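Local coordinates for mandelate racemase / muconate lactonizing enzyme, C-terminal domain protein (Pseudovibrio sp. JE062, PDB 4JHM) that is of unknown function but belongs to the enolase superfamily, pairing an N-terminal capping domain with a C-terminal TIM-type barrel domain, at residues P151-C156 with A184-S189; K135-T140 with W218-A223; E147-Y152 with V176-A181. All coordinates share one frame; numbering follows the deposited sequence.

Interaction 1 of 3, residues P151-C156 with A184-S189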
ATOM      1  N   PRO A 151      32.612 -16.756  34.699  1.00104.62           N
ATOM      2  CA  PRO A 151      32.788 -18.157  35.077  1.00 99.74           C
ATOM      3  C   PRO A 151      31.734 -19.051  34.433  1.00 92.95           C
ATOM      4  O   PRO A 151      32.065 -20.072  33.836  1.00 96.52           O
ATOM      5  CB  PRO A 151      32.619 -18.138  36.599  1.00100.17           C
ATOM      6  CG  PRO A 151      33.008 -16.759  37.004  1.00101.43           C
ATOM      7  CD  PRO A 151      32.575 -15.867  35.874  1.00103.66           C
ATOM      8  N   TYR A 152      30.473 -18.654  34.545  1.00 86.05           N
ATOM      9  CA  TYR A 152      29.378 -19.426  33.981  1.00 84.54           C
ATOM     10  C   TYR A 152      29.584 -19.660  32.487  1.00 89.55           C
ATOM     11  O   TYR A 152      29.413 -20.775  31.995  1.00 91.41           O
ATOM     12  CB  TYR A 152      28.042 -18.717  34.219  1.00 78.81           C
ATOM     13  CG  TYR A 152      26.878 -19.409  33.559  1.00 75.68           C
ATOM     14  CD1 TYR A 152      26.516 -19.105  32.253  1.00 75.20           C
ATOM     15  CD2 TYR A 152      26.149 -20.380  34.228  1.00 75.50           C
ATOM     16  CE1 TYR A 152      25.454 -19.739  31.637  1.00 72.39           C
ATOM     17  CE2 TYR A 152      25.085 -21.021  33.618  1.00 76.07           C
ATOM     18  CZ  TYR A 152      24.744 -20.694  32.321  1.00 72.50           C
ATOM     19  OH  TYR A 152      23.689 -21.323  31.706  1.00 75.24           O
ATOM     20  N   ILE A 153      29.944 -18.607  31.763  1.00 91.63           N
ATOM     21  CA  ILE A 153      30.173 -18.731  30.329  1.00 95.93           C
ATOM     22  C   ILE A 153      31.372 -19.639  30.056  1.00 99.26           C
ATOM     23  O   ILE A 153      31.404 -20.348  29.052  1.00107.49           O
ATOM     24  CB  ILE A 153      30.387 -17.356  29.668  1.00 96.34           C
ATOM     25  CG1 ILE A 153      29.081 -16.558  29.687  1.00 92.76           C
ATOM     26  CG2 ILE A 153      30.881 -17.521  28.237  1.00 95.19           C
ATOM     27  CD1 ILE A 153      29.236 -15.110  29.281  1.00 90.78           C
ATOM     28  N   ASP A 154      32.351 -19.624  30.956  1.00 96.90           N
ATOM     29  CA  ASP A 154      33.533 -20.465  30.800  1.00 99.43           C
ATOM     30  C   ASP A 154      33.201 -21.957  30.946  1.00100.01           C
ATOM     31  O   ASP A 154      33.791 -22.792  30.261  1.00103.57           O
ATOM     32  CB  ASP A 154      34.629 -20.043  31.784  1.00101.12           C
ATOM     33  CG  ASP A 154      35.307 -18.739  31.381  1.00 98.88           C
ATOM     34  OD1 ASP A 154      35.069 -18.259  30.253  1.00 97.14           O
ATOM     35  OD2 ASP A 154      36.083 -18.194  32.190  1.00 98.58           O
ATOM     36  N   ASP A 155      32.262 -22.290  31.831  1.00 96.93           N
ATOM     37  CA  ASP A 155      31.734 -23.653  31.898  1.00 95.02           C
ATOM     38  C   ASP A 155      31.035 -23.996  30.592  1.00 93.87           C
ATOM     39  O   ASP A 155      31.373 -24.976  29.933  1.00 95.93           O
ATOM     40  CB  ASP A 155      30.721 -23.804  33.034  1.00 95.77           C
ATOM     41  CG  ASP A 155      31.359 -23.791  34.395  1.00 99.10           C
ATOM     42  OD1 ASP A 155      32.561 -24.112  34.498  1.00106.56           O
ATOM     43  OD2 ASP A 155      30.647 -23.467  35.367  1.00102.53           O
ATOM     44  N   CYS A 156      30.049 -23.183  30.227  1.00 91.45           N
ATOM     45  CA  CYS A 156      29.275 -23.420  29.021  1.00 93.24           C
ATOM     46  C   CYS A 156      30.189 -23.875  27.889  1.00100.46           C
ATOM     47  O   CYS A 156      29.883 -24.833  27.183  1.00111.24           O
ATOM     48  CB  CYS A 156      28.517 -22.157  28.607  1.00 91.11           C
ATOM     49  SG  CYS A 156      27.172 -21.679  29.720  1.00 91.46           S
ATOM     50  N   ALA A 184      33.939  -8.087  24.547  1.00 92.63           N
ATOM     51  CA  ALA A 184      35.367  -7.845  24.724  1.00 94.36           C
ATOM     52  C   ALA A 184      36.119  -9.137  25.069  1.00 95.48           C
ATOM     53  O   ALA A 184      37.210  -9.391  24.549  1.00 99.27           O
ATOM     54  CB  ALA A 184      35.586  -6.799  25.807  1.00 94.26           C
ATOM     55  N   LYS A 185      35.531  -9.951  25.942  1.00 89.63           N
ATOM     56  CA  LYS A 185      36.164 -11.192  26.378  1.00 92.20           C
ATOM     57  C   LYS A 185      36.039 -12.325  25.366  1.00 87.65           C
ATOM     58  O   LYS A 185      37.014 -13.023  25.104  1.00 84.49           O
ATOM     59  CB  LYS A 185      35.578 -11.660  27.712  1.00 95.23           C
ATOM     60  CG  LYS A 185      36.189 -11.000  28.934  1.00 99.17           C
ATOM     61  CD  LYS A 185      36.244 -11.969  30.105  1.00105.08           C
ATOM     62  CE  LYS A 185      37.265 -13.071  29.857  1.00108.61           C
ATOM     63  NZ  LYS A 185      37.539 -13.879  31.075  1.00107.88           N
ATOM     64  N   TYR A 186      34.843 -12.519  24.813  1.00 84.91           N
ATOM     65  CA  TYR A 186      34.572 -13.693  23.977  1.00 82.94           C
ATOM     66  C   TYR A 186      34.199 -13.358  22.532  1.00 81.14           C
ATOM     67  O   TYR A 186      33.507 -14.131  21.875  1.00 76.48           O
ATOM     68  CB  TYR A 186      33.446 -14.530  24.592  1.00 79.18           C
ATOM     69  CG  TYR A 186      33.570 -14.760  26.080  1.00 77.05           C
ATOM     70  CD1 TYR A 186      34.458 -15.696  26.589  1.00 80.59           C
ATOM     71  CD2 TYR A 186      32.785 -14.049  26.976  1.00 76.16           C
ATOM     72  CE1 TYR A 186      34.568 -15.912  27.951  1.00 82.89           C
ATOM     73  CE2 TYR A 186      32.885 -14.256  28.337  1.00 78.05           C
ATOM     74  CZ  TYR A 186      33.777 -15.187  28.821  1.00 81.71           C
ATOM     75  OH  TYR A 186      33.870 -15.390  30.178  1.00 85.35           O
ATOM     76  N   GLY A 187      34.668 -12.217  22.036  1.00 86.78           N
ATOM     77  CA  GLY A 187      34.342 -11.768  20.680  1.00 86.55           C
ATOM     78  C   GLY A 187      34.876 -12.670  19.578  1.00 87.46           C
ATOM     79  O   GLY A 187      34.211 -12.872  18.562  1.00 83.62           O
ATOM     80  N   THR A 188      36.077 -13.210  19.770  1.00 91.07           N
ATOM     81  CA  THR A 188      36.689 -14.092  18.774  1.00 93.90           C
ATOM     82  C   THR A 188      36.755 -15.537  19.271  1.00 95.26           C
ATOM     83  O   THR A 188      37.750 -16.229  19.073  1.00100.80           O
ATOM     84  CB  THR A 188      38.108 -13.619  18.397  1.00 93.25           C
ATOM     85  OG1 THR A 188      38.956 -13.667  19.550  1.00 95.34           O
ATOM     86  CG2 THR A 188      38.074 -12.198  17.854  1.00 92.49           C
ATOM     87  N   SER A 189      35.679 -15.986  19.906  1.00 92.97           N
ATOM     88  CA  SER A 189      35.617 -17.325  20.478  1.00 92.94           C
ATOM     89  C   SER A 189      34.989 -18.313  19.511  1.00 90.61           C
ATOM     90  O   SER A 189      35.233 -19.515  19.591  1.00 89.40           O
ATOM     91  CB  SER A 189      34.781 -17.296  21.752  1.00 92.62           C
ATOM     92  OG  SER A 189      34.934 -16.058  22.417  1.00 95.93           O
TER
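The Tyr186 ring is flanked on both faces. Ile153 CG2 lies over one face, 3.9 Å from the ring centroid and 15° off the ring normal, which makes a CH-pi contact. On the opposite face sits CB of the neighbouring Lys185, offset toward the rim. At the edge, near the ring plane, comes Asp154 OD1. It lies 3.1 Å from Tyr186 OH and 3.3 Å from Tyr186 CE1. The Asp154 carboxylate stands nearly upright to the ring, with the two planes 81° apart. The phenol can donate to this oxygen, but the backbone O of Phe150 also lies near the hydroxyl, so which oxygen takes its one proton cannot be told.

The contact joins two consecutive outer helices of the barrel domain, 149-159 and 172-186. Strand 163-167 runs between them in the chain, in the alternating strand and helix order of a TIM barrel. Ile153 also rests on Ile164 of that strand, so its side chain lies between the two helices and the sheet.

With CG2 anti to the backbone N, Ile153 sends this methyl across to Tyr186. Its other branch helps as well: CD1 is 3.9 Å from Tyr186 CE2. Lys185 NZ stays 4.7 Å from Asp154 OD2, too far for contact, though opposite charges at that distance may still attract weakly. The Lys185 side chain makes a cation-pi interaction with Phe150.

Interaction 2 of 3, residues K135-T140 with W218-A223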
ATOM      1  N   LYS A 135      21.875 -28.627  17.264  1.00 76.42           N
ATOM      2  CA  LYS A 135      22.638 -27.667  18.069  1.00 77.26           C
ATOM      3  C   LYS A 135      21.764 -27.054  19.153  1.00 77.76           C
ATOM      4  O   LYS A 135      20.675 -26.562  18.863  1.00 78.04           O
ATOM      5  CB  LYS A 135      23.173 -26.530  17.192  1.00 73.83           C
ATOM      6  CG  LYS A 135      24.363 -26.896  16.328  1.00 76.63           C
ATOM      7  CD  LYS A 135      25.668 -26.510  16.997  1.00 82.11           C
ATOM      8  CE  LYS A 135      26.832 -27.309  16.432  1.00 88.80           C
ATOM      9  NZ  LYS A 135      26.930 -27.181  14.954  1.00 93.88           N
ATOM     10  N   SER A 136      22.250 -27.068  20.389  1.00 76.79           N
ATOM     11  CA  SER A 136      21.563 -26.401  21.487  1.00 76.00           C
ATOM     12  C   SER A 136      22.282 -25.115  21.877  1.00 72.80           C
ATOM     13  O   SER A 136      23.436 -24.904  21.515  1.00 75.22           O
ATOM     14  CB  SER A 136      21.491 -27.324  22.703  1.00 84.80           C
ATOM     15  OG  SER A 136      22.789 -27.669  23.163  1.00 88.44           O
ATOM     16  N   TYR A 137      21.589 -24.252  22.611  1.00 73.56           N
ATOM     17  CA  TYR A 137      22.243 -23.135  23.282  1.00 73.53           C
ATOM     18  C   TYR A 137      21.918 -23.165  24.773  1.00 72.56           C
ATOM     19  O   TYR A 137      20.827 -23.566  25.176  1.00 67.70           O
ATOM     20  CB  TYR A 137      21.840 -21.789  22.665  1.00 74.39           C
ATOM     21  CG  TYR A 137      20.370 -21.446  22.779  1.00 71.28           C
ATOM     22  CD1 TYR A 137      19.858 -20.844  23.922  1.00 71.16           C
ATOM     23  CD2 TYR A 137      19.496 -21.705  21.731  1.00 69.45           C
ATOM     24  CE1 TYR A 137      18.515 -20.527  24.024  1.00 69.59           C
ATOM     25  CE2 TYR A 137      18.153 -21.388  21.819  1.00 66.10           C
ATOM     26  CZ  TYR A 137      17.666 -20.802  22.967  1.00 66.16           C
ATOM     27  OH  TYR A 137      16.331 -20.497  23.060  1.00 60.55           O
ATOM     28  N   ALA A 138      22.883 -22.762  25.589  1.00 75.88           N
ATOM     29  CA  ALA A 138      22.662 -22.650  27.020  1.00 77.13           C
ATOM     30  C   ALA A 138      21.859 -21.384  27.298  1.00 73.99           C
ATOM     31  O   ALA A 138      22.299 -20.276  26.978  1.00 73.53           O
ATOM     32  CB  ALA A 138      23.990 -22.615  27.758  1.00 79.87           C
ATOM     33  N   SER A 139      20.672 -21.548  27.869  1.00 70.29           N
ATOM     34  CA  SER A 139      19.823 -20.413  28.205  1.00 67.52           C
ATOM     35  C   SER A 139      20.089 -20.061  29.660  1.00 72.12           C
ATOM     36  O   SER A 139      19.717 -20.809  30.561  1.00 82.34           O
ATOM     37  CB  SER A 139      18.358 -20.770  27.987  1.00 65.36           C
ATOM     38  OG  SER A 139      17.602 -19.625  27.651  1.00 64.63           O
ATOM     39  N   THR A 140      20.741 -18.925  29.885  1.00 74.30           N
ATOM     40  CA  THR A 140      21.380 -18.654  31.172  1.00 78.45           C
ATOM     41  C   THR A 140      20.464 -17.965  32.174  1.00 79.77           C
ATOM     42  O   THR A 140      19.480 -17.335  31.792  1.00 80.28           O
ATOM     43  CB  THR A 140      22.621 -17.758  30.994  1.00 81.39           C
ATOM     44  OG1 THR A 140      22.224 -16.380  30.992  1.00 82.28           O
ATOM     45  CG2 THR A 140      23.335 -18.083  29.690  1.00 83.66           C
ATOM     46  N   TRP A 218      26.145 -10.689  16.646  1.00 68.48           N
ATOM     47  CA  TRP A 218      25.411 -11.542  17.577  1.00 65.27           C
ATOM     48  C   TRP A 218      24.261 -12.210  16.847  1.00 61.95           C
ATOM     49  O   TRP A 218      23.865 -11.779  15.768  1.00 58.71           O
ATOM     50  CB  TRP A 218      24.888 -10.749  18.767  1.00 64.27           C
ATOM     51  CG  TRP A 218      25.942 -10.443  19.763  1.00 66.46           C
ATOM     52  CD1 TRP A 218      27.241 -10.130  19.505  1.00 65.86           C
ATOM     53  CD2 TRP A 218      25.791 -10.399  21.186  1.00 69.44           C
ATOM     54  NE1 TRP A 218      27.914  -9.902  20.679  1.00 68.90           N
ATOM     55  CE2 TRP A 218      27.044 -10.058  21.726  1.00 69.92           C
ATOM     56  CE3 TRP A 218      24.719 -10.621  22.055  1.00 67.07           C
ATOM     57  CZ2 TRP A 218      27.258  -9.935  23.095  1.00 73.27           C
ATOM     58  CZ3 TRP A 218      24.930 -10.497  23.410  1.00 70.16           C
ATOM     59  CH2 TRP A 218      26.190 -10.156  23.920  1.00 75.00           C
ATOM     60  N   GLU A 219      23.721 -13.258  17.458  1.00 65.40           N
ATOM     61  CA  GLU A 219      22.848 -14.197  16.764  1.00 64.78           C
ATOM     62  C   GLU A 219      21.423 -13.676  16.623  1.00 64.50           C
ATOM     63  O   GLU A 219      20.915 -13.563  15.508  1.00 70.82           O
ATOM     64  CB  GLU A 219      22.882 -15.550  17.485  1.00 65.59           C
ATOM     65  CG  GLU A 219      22.003 -16.629  16.879  1.00 66.21           C
ATOM     66  CD  GLU A 219      22.473 -17.075  15.513  1.00 67.78           C
ATOM     67  OE1 GLU A 219      23.462 -16.505  15.006  1.00 70.84           O
ATOM     68  OE2 GLU A 219      21.850 -18.000  14.947  1.00 70.06           O
ATOM     69  N   TRP A 220      20.771 -13.367  17.741  1.00 66.13           N
ATOM     70  CA  TRP A 220      19.437 -12.776  17.684  1.00 67.32           C
ATOM     71  C   TRP A 220      19.051 -12.002  18.941  1.00 63.37           C
ATOM     72  O   TRP A 220      19.521 -12.295  20.036  1.00 65.13           O
ATOM     73  CB  TRP A 220      18.371 -13.833  17.344  1.00 67.06           C
ATOM     74  CG  TRP A 220      17.913 -14.708  18.472  1.00 61.42           C
ATOM     75  CD1 TRP A 220      17.427 -14.310  19.683  1.00 65.76           C
ATOM     76  CD2 TRP A 220      17.846 -16.132  18.465  1.00 59.97           C
ATOM     77  NE1 TRP A 220      17.089 -15.402  20.443  1.00 61.57           N
ATOM     78  CE2 TRP A 220      17.332 -16.535  19.712  1.00 61.40           C
ATOM     79  CE3 TRP A 220      18.188 -17.113  17.529  1.00 61.39           C
ATOM     80  CZ2 TRP A 220      17.150 -17.873  20.047  1.00 61.32           C
ATOM     81  CZ3 TRP A 220      18.005 -18.441  17.859  1.00 60.35           C
ATOM     82  CH2 TRP A 220      17.489 -18.809  19.107  1.00 64.26           C
ATOM     83  N   LEU A 221      18.197 -10.999  18.751  1.00 58.83           N
ATOM     84  CA  LEU A 221      17.605 -10.249  19.844  1.00 58.95           C
ATOM     85  C   LEU A 221      16.187 -10.748  20.055  1.00 58.09           C
ATOM     86  O   LEU A 221      15.332 -10.599  19.183  1.00 60.56           O
ATOM     87  CB  LEU A 221      17.581  -8.750  19.525  1.00 58.51           C
ATOM     88  CG  LEU A 221      16.781  -7.872  20.498  1.00 58.91           C
ATOM     89  CD1 LEU A 221      17.221  -8.132  21.929  1.00 62.45           C
ATOM     90  CD2 LEU A 221      16.909  -6.392  20.168  1.00 57.20           C
ATOM     91  N   GLU A 222      15.937 -11.335  21.216  1.00 57.58           N
ATOM     92  CA  GLU A 222      14.637 -11.925  21.504  1.00 58.61           C
ATOM     93  C   GLU A 222      13.801 -11.004  22.389  1.00 54.44           C
ATOM     94  O   GLU A 222      14.264 -10.538  23.427  1.00 57.68           O
ATOM     95  CB  GLU A 222      14.820 -13.298  22.172  1.00 62.07           C
ATOM     96  CG  GLU A 222      13.579 -13.831  22.872  1.00 64.93           C
ATOM     97  CD  GLU A 222      13.767 -15.229  23.429  1.00 72.89           C
ATOM     98  OE1 GLU A 222      14.522 -16.025  22.823  1.00 68.29           O
ATOM     99  OE2 GLU A 222      13.150 -15.530  24.476  1.00 78.65           O
ATOM    100  N   ALA A 223      12.567 -10.744  21.971  1.00 53.31           N
ATOM    101  CA  ALA A 223      11.630  -9.981  22.787  1.00 53.72           C
ATOM    102  C   ALA A 223      12.178  -8.594  23.118  1.00 56.02           C
ATOM    103  O   ALA A 223      12.372  -8.267  24.287  1.00 57.30           O
ATOM    104  CB  ALA A 223      11.320 -10.742  24.068  1.00 49.34           C
TER
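Trp220 touches Tyr137 at the middle of 218-223, and the residues before it lead into that contact. Trp218 comes first and turns its indole to other partners, with NE1 hydrogen-bonded to Glu183 OE1. Glu219 follows. Its CA is the nearest to Tyr137 CA, yet still 11.1 Å away.

The backbones stay apart, and the two side chains, Trp220 and Tyr137, meet between them. Trp220 turns the edge of its six-membered ring toward the face of Tyr137, in an offset edge-to-face pair. The ring planes stand at 90° and the centroids are 5.6 Å apart. The nearest atoms are Trp220 CH2 and Tyr137 CE2, at 3.8 Å. Trp220 CZ2 reaches along the same ring to Tyr137 OH, at 4.1 Å. A chi1 of 63° swings the Tyr137 ring off its strand toward Trp220.

Strands 133-139 and 220-222 are not neighbours in the barrel sheet. Strands 163-167 and 192-196 lie between them, so the two rings meet across the barrel interior, and Met194 of strand 192-196 packs against both.

After Leu221 comes Glu222, whose CB points toward 135-140. Its OE1 forms a salt bridge with Lys165 NZ, and the same nitrogen is hydrogen-bonded to Tyr137 OH.

Interaction 3 of 3, residues E147-Y152 with V176-A181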
ATOM      1  N   GLU A 147      30.309  -9.511  36.374  1.00100.53           N
ATOM      2  CA  GLU A 147      31.483 -10.369  36.548  1.00105.71           C
ATOM      3  C   GLU A 147      31.100 -11.820  36.841  1.00101.12           C
ATOM      4  O   GLU A 147      31.863 -12.737  36.545  1.00103.53           O
ATOM      5  CB  GLU A 147      32.389  -9.829  37.661  1.00118.89           C
ATOM      6  CG  GLU A 147      33.118  -8.535  37.312  1.00124.03           C
ATOM      7  CD  GLU A 147      32.186  -7.340  37.185  1.00128.55           C
ATOM      8  OE1 GLU A 147      31.117  -7.333  37.837  1.00129.98           O
ATOM      9  OE2 GLU A 147      32.524  -6.400  36.433  1.00130.56           O
ATOM     10  N   GLU A 148      29.919 -12.022  37.413  1.00 98.14           N
ATOM     11  CA  GLU A 148      29.424 -13.367  37.701  1.00 98.89           C
ATOM     12  C   GLU A 148      29.179 -14.170  36.425  1.00 96.47           C
ATOM     13  O   GLU A 148      29.107 -15.397  36.464  1.00 98.44           O
ATOM     14  CB  GLU A 148      28.129 -13.296  38.519  1.00 99.95           C
ATOM     15  CG  GLU A 148      28.308 -12.762  39.934  1.00102.31           C
ATOM     16  CD  GLU A 148      27.018 -12.779  40.735  1.00105.17           C
ATOM     17  OE1 GLU A 148      26.484 -13.880  40.986  1.00105.12           O
ATOM     18  OE2 GLU A 148      26.537 -11.691  41.119  1.00105.86           O
ATOM     19  N   TYR A 149      29.049 -13.474  35.298  1.00 93.38           N
ATOM     20  CA  TYR A 149      28.731 -14.115  34.026  1.00 89.05           C
ATOM     21  C   TYR A 149      29.906 -14.882  33.423  1.00 92.59           C
ATOM     22  O   TYR A 149      29.705 -15.862  32.710  1.00 97.28           O
ATOM     23  CB  TYR A 149      28.232 -13.076  33.015  1.00 86.66           C
ATOM     24  CG  TYR A 149      26.761 -12.744  33.151  1.00 82.66           C
ATOM     25  CD1 TYR A 149      26.327 -11.756  34.024  1.00 81.76           C
ATOM     26  CD2 TYR A 149      25.803 -13.427  32.409  1.00 76.51           C
ATOM     27  CE1 TYR A 149      24.984 -11.456  34.155  1.00 76.88           C
ATOM     28  CE2 TYR A 149      24.458 -13.136  32.536  1.00 74.90           C
ATOM     29  CZ  TYR A 149      24.052 -12.147  33.411  1.00 73.32           C
ATOM     30  OH  TYR A 149      22.715 -11.849  33.541  1.00 64.99           O
ATOM     31  N   PHE A 150      31.127 -14.439  33.701  1.00 96.44           N
ATOM     32  CA  PHE A 150      32.296 -14.987  33.013  1.00101.64           C
ATOM     33  C   PHE A 150      32.589 -16.441  33.391  1.00104.68           C
ATOM     34  O   PHE A 150      32.802 -17.273  32.507  1.00109.34           O
ATOM     35  CB  PHE A 150      33.530 -14.109  33.244  1.00107.30           C
ATOM     36  CG  PHE A 150      33.339 -12.672  32.840  1.00111.83           C
ATOM     37  CD1 PHE A 150      32.653 -12.344  31.683  1.00105.93           C
ATOM     38  CD2 PHE A 150      33.860 -11.647  33.615  1.00117.39           C
ATOM     39  CE1 PHE A 150      32.482 -11.023  31.313  1.00108.63           C
ATOM     40  CE2 PHE A 150      33.693 -10.323  33.248  1.00115.04           C
ATOM     41  CZ  PHE A 150      33.005 -10.011  32.095  1.00110.20           C
ATOM     42  N   PRO A 151      32.612 -16.756  34.699  1.00104.62           N
ATOM     43  CA  PRO A 151      32.788 -18.157  35.077  1.00 99.74           C
ATOM     44  C   PRO A 151      31.734 -19.051  34.433  1.00 92.95           C
ATOM     45  O   PRO A 151      32.065 -20.072  33.836  1.00 96.52           O
ATOM     46  CB  PRO A 151      32.619 -18.138  36.599  1.00100.17           C
ATOM     47  CG  PRO A 151      33.008 -16.759  37.004  1.00101.43           C
ATOM     48  CD  PRO A 151      32.575 -15.867  35.874  1.00103.66           C
ATOM     49  N   TYR A 152      30.473 -18.654  34.545  1.00 86.05           N
ATOM     50  CA  TYR A 152      29.378 -19.426  33.981  1.00 84.54           C
ATOM     51  C   TYR A 152      29.584 -19.660  32.487  1.00 89.55           C
ATOM     52  O   TYR A 152      29.413 -20.775  31.995  1.00 91.41           O
ATOM     53  CB  TYR A 152      28.042 -18.717  34.219  1.00 78.81           C
ATOM     54  CG  TYR A 152      26.878 -19.409  33.559  1.00 75.68           C
ATOM     55  CD1 TYR A 152      26.516 -19.105  32.253  1.00 75.20           C
ATOM     56  CD2 TYR A 152      26.149 -20.380  34.228  1.00 75.50           C
ATOM     57  CE1 TYR A 152      25.454 -19.739  31.637  1.00 72.39           C
ATOM     58  CE2 TYR A 152      25.085 -21.021  33.618  1.00 76.07           C
ATOM     59  CZ  TYR A 152      24.744 -20.694  32.321  1.00 72.50           C
ATOM     60  OH  TYR A 152      23.689 -21.323  31.706  1.00 75.24           O
ATOM     61  N   VAL A 176      23.833  -2.973  28.805  1.00 77.85           N
ATOM     62  CA  VAL A 176      24.902  -2.491  27.936  1.00 80.98           C
ATOM     63  C   VAL A 176      26.270  -2.747  28.564  1.00 82.31           C
ATOM     64  O   VAL A 176      27.232  -3.059  27.862  1.00 79.01           O
ATOM     65  CB  VAL A 176      24.746  -0.988  27.620  1.00 81.21           C
ATOM     66  CG1 VAL A 176      26.061  -0.403  27.123  1.00 81.79           C
ATOM     67  CG2 VAL A 176      23.647  -0.772  26.589  1.00 77.67           C
ATOM     68  N   ALA A 177      26.357  -2.608  29.884  1.00 84.13           N
ATOM     69  CA  ALA A 177      27.605  -2.883  30.593  1.00 83.00           C
ATOM     70  C   ALA A 177      27.914  -4.371  30.516  1.00 83.95           C
ATOM     71  O   ALA A 177      29.072  -4.777  30.442  1.00 86.11           O
ATOM     72  CB  ALA A 177      27.506  -2.433  32.042  1.00 79.91           C
ATOM     73  N   LEU A 178      26.863  -5.183  30.534  1.00 84.17           N
ATOM     74  CA  LEU A 178      27.004  -6.624  30.401  1.00 81.14           C
ATOM     75  C   LEU A 178      27.424  -6.967  28.983  1.00 79.55           C
ATOM     76  O   LEU A 178      28.516  -7.472  28.740  1.00 83.21           O
ATOM     77  CB  LEU A 178      25.675  -7.304  30.721  1.00 77.51           C
ATOM     78  CG  LEU A 178      25.566  -8.771  30.308  1.00 79.89           C
ATOM     79  CD1 LEU A 178      26.382  -9.649  31.242  1.00 85.71           C
ATOM     80  CD2 LEU A 178      24.111  -9.209  30.303  1.00 81.05           C
ATOM     81  N   VAL A 179      26.538  -6.670  28.044  1.00 79.50           N
ATOM     82  CA  VAL A 179      26.737  -7.013  26.643  1.00 77.77           C
ATOM     83  C   VAL A 179      28.125  -6.650  26.105  1.00 74.62           C
ATOM     84  O   VAL A 179      28.731  -7.437  25.386  1.00 75.55           O
ATOM     85  CB  VAL A 179      25.638  -6.362  25.779  1.00 76.08           C
ATOM     86  CG1 VAL A 179      26.164  -6.011  24.404  1.00 83.74           C
ATOM     87  CG2 VAL A 179      24.436  -7.290  25.677  1.00 73.26           C
ATOM     88  N   GLU A 180      28.630  -5.470  26.453  1.00 76.45           N
ATOM     89  CA  GLU A 180      29.907  -4.994  25.917  1.00 78.22           C
ATOM     90  C   GLU A 180      31.109  -5.701  26.554  1.00 83.31           C
ATOM     91  O   GLU A 180      32.093  -6.010  25.873  1.00 82.93           O
ATOM     92  CB  GLU A 180      30.022  -3.476  26.093  1.00 77.60           C
ATOM     93  CG  GLU A 180      29.031  -2.695  25.243  1.00 82.26           C
ATOM     94  CD  GLU A 180      29.279  -1.197  25.253  1.00 82.36           C
ATOM     95  OE1 GLU A 180      29.547  -0.642  26.336  1.00 81.62           O
ATOM     96  OE2 GLU A 180      29.191  -0.572  24.174  1.00 80.97           O
ATOM     97  N   ALA A 181      31.020  -5.955  27.856  1.00 84.47           N
ATOM     98  CA  ALA A 181      32.078  -6.654  28.581  1.00 87.61           C
ATOM     99  C   ALA A 181      32.228  -8.094  28.095  1.00 87.05           C
ATOM    100  O   ALA A 181      33.333  -8.639  28.085  1.00 90.64           O
ATOM    101  CB  ALA A 181      31.791  -6.631  30.074  1.00 87.87           C
TER
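Tyr149, which takes Leu178 on one face of its ring, has its hydroxyl hydrogen-bonded to the backbone O of His167, at the end of strand 163-167. This holds the far end of the ring, while the face receives a methyl group from helix 172-186. Leu178 CD1 sits over that face, 3.6 Å from the ring centroid and 16° off the ring normal. This is a CH-pi contact. The methyl is offset toward the CD1 side of the ring, where Leu178 CD1 and Tyr149 CD1 are 3.5 Å apart. The two side chains cross at about a right angle. Leu178 carries CG anti to its backbone N (chi1 166°), which extends the branch from the helix toward the tyrosine.

Phe150 adds a second, looser contact. Its CZ lies 4.1 Å from Ala181 CB, and its CE1 is 4.1 Å from Ala181 O. The ring meets Ala181 obliquely.

The pair of helices, 149-159 and 172-186, belongs to the outer layer of the TIM-type barrel. Phe143, from the loop before helix 149-159, packs edge-to-face with Tyr149.

Between these segments the contact is made mostly by apolar side chains, so shape fit and dispersion probably hold it. The polar bond of Tyr149 goes to His167 instead and ties the ring to strand 163-167 of the barrel.

In the fold
Interactions 1 and 3 are successive parts of one helix pair, 149-159 with 172-186, and their centres are about 9 Å apart. Phe150 connects them: its O is 3.2 Å from Tyr186 OH, and its CD1 is 3.9 Å from Lys185 CD. Interaction 2 lies deeper, inside the barrel, with its centre about 14 Å from that of interaction 1 and about 15 Å from that of interaction 3. Cys156 SG packs 3.9 Å from Ala138 CB, joining helix to strand. Trp218 CZ2 lies 3.7 Å from Val179 O. His167, whose O holds Tyr149, also forms a hydrogen bond through ND1 with Thr140 O of interaction 2.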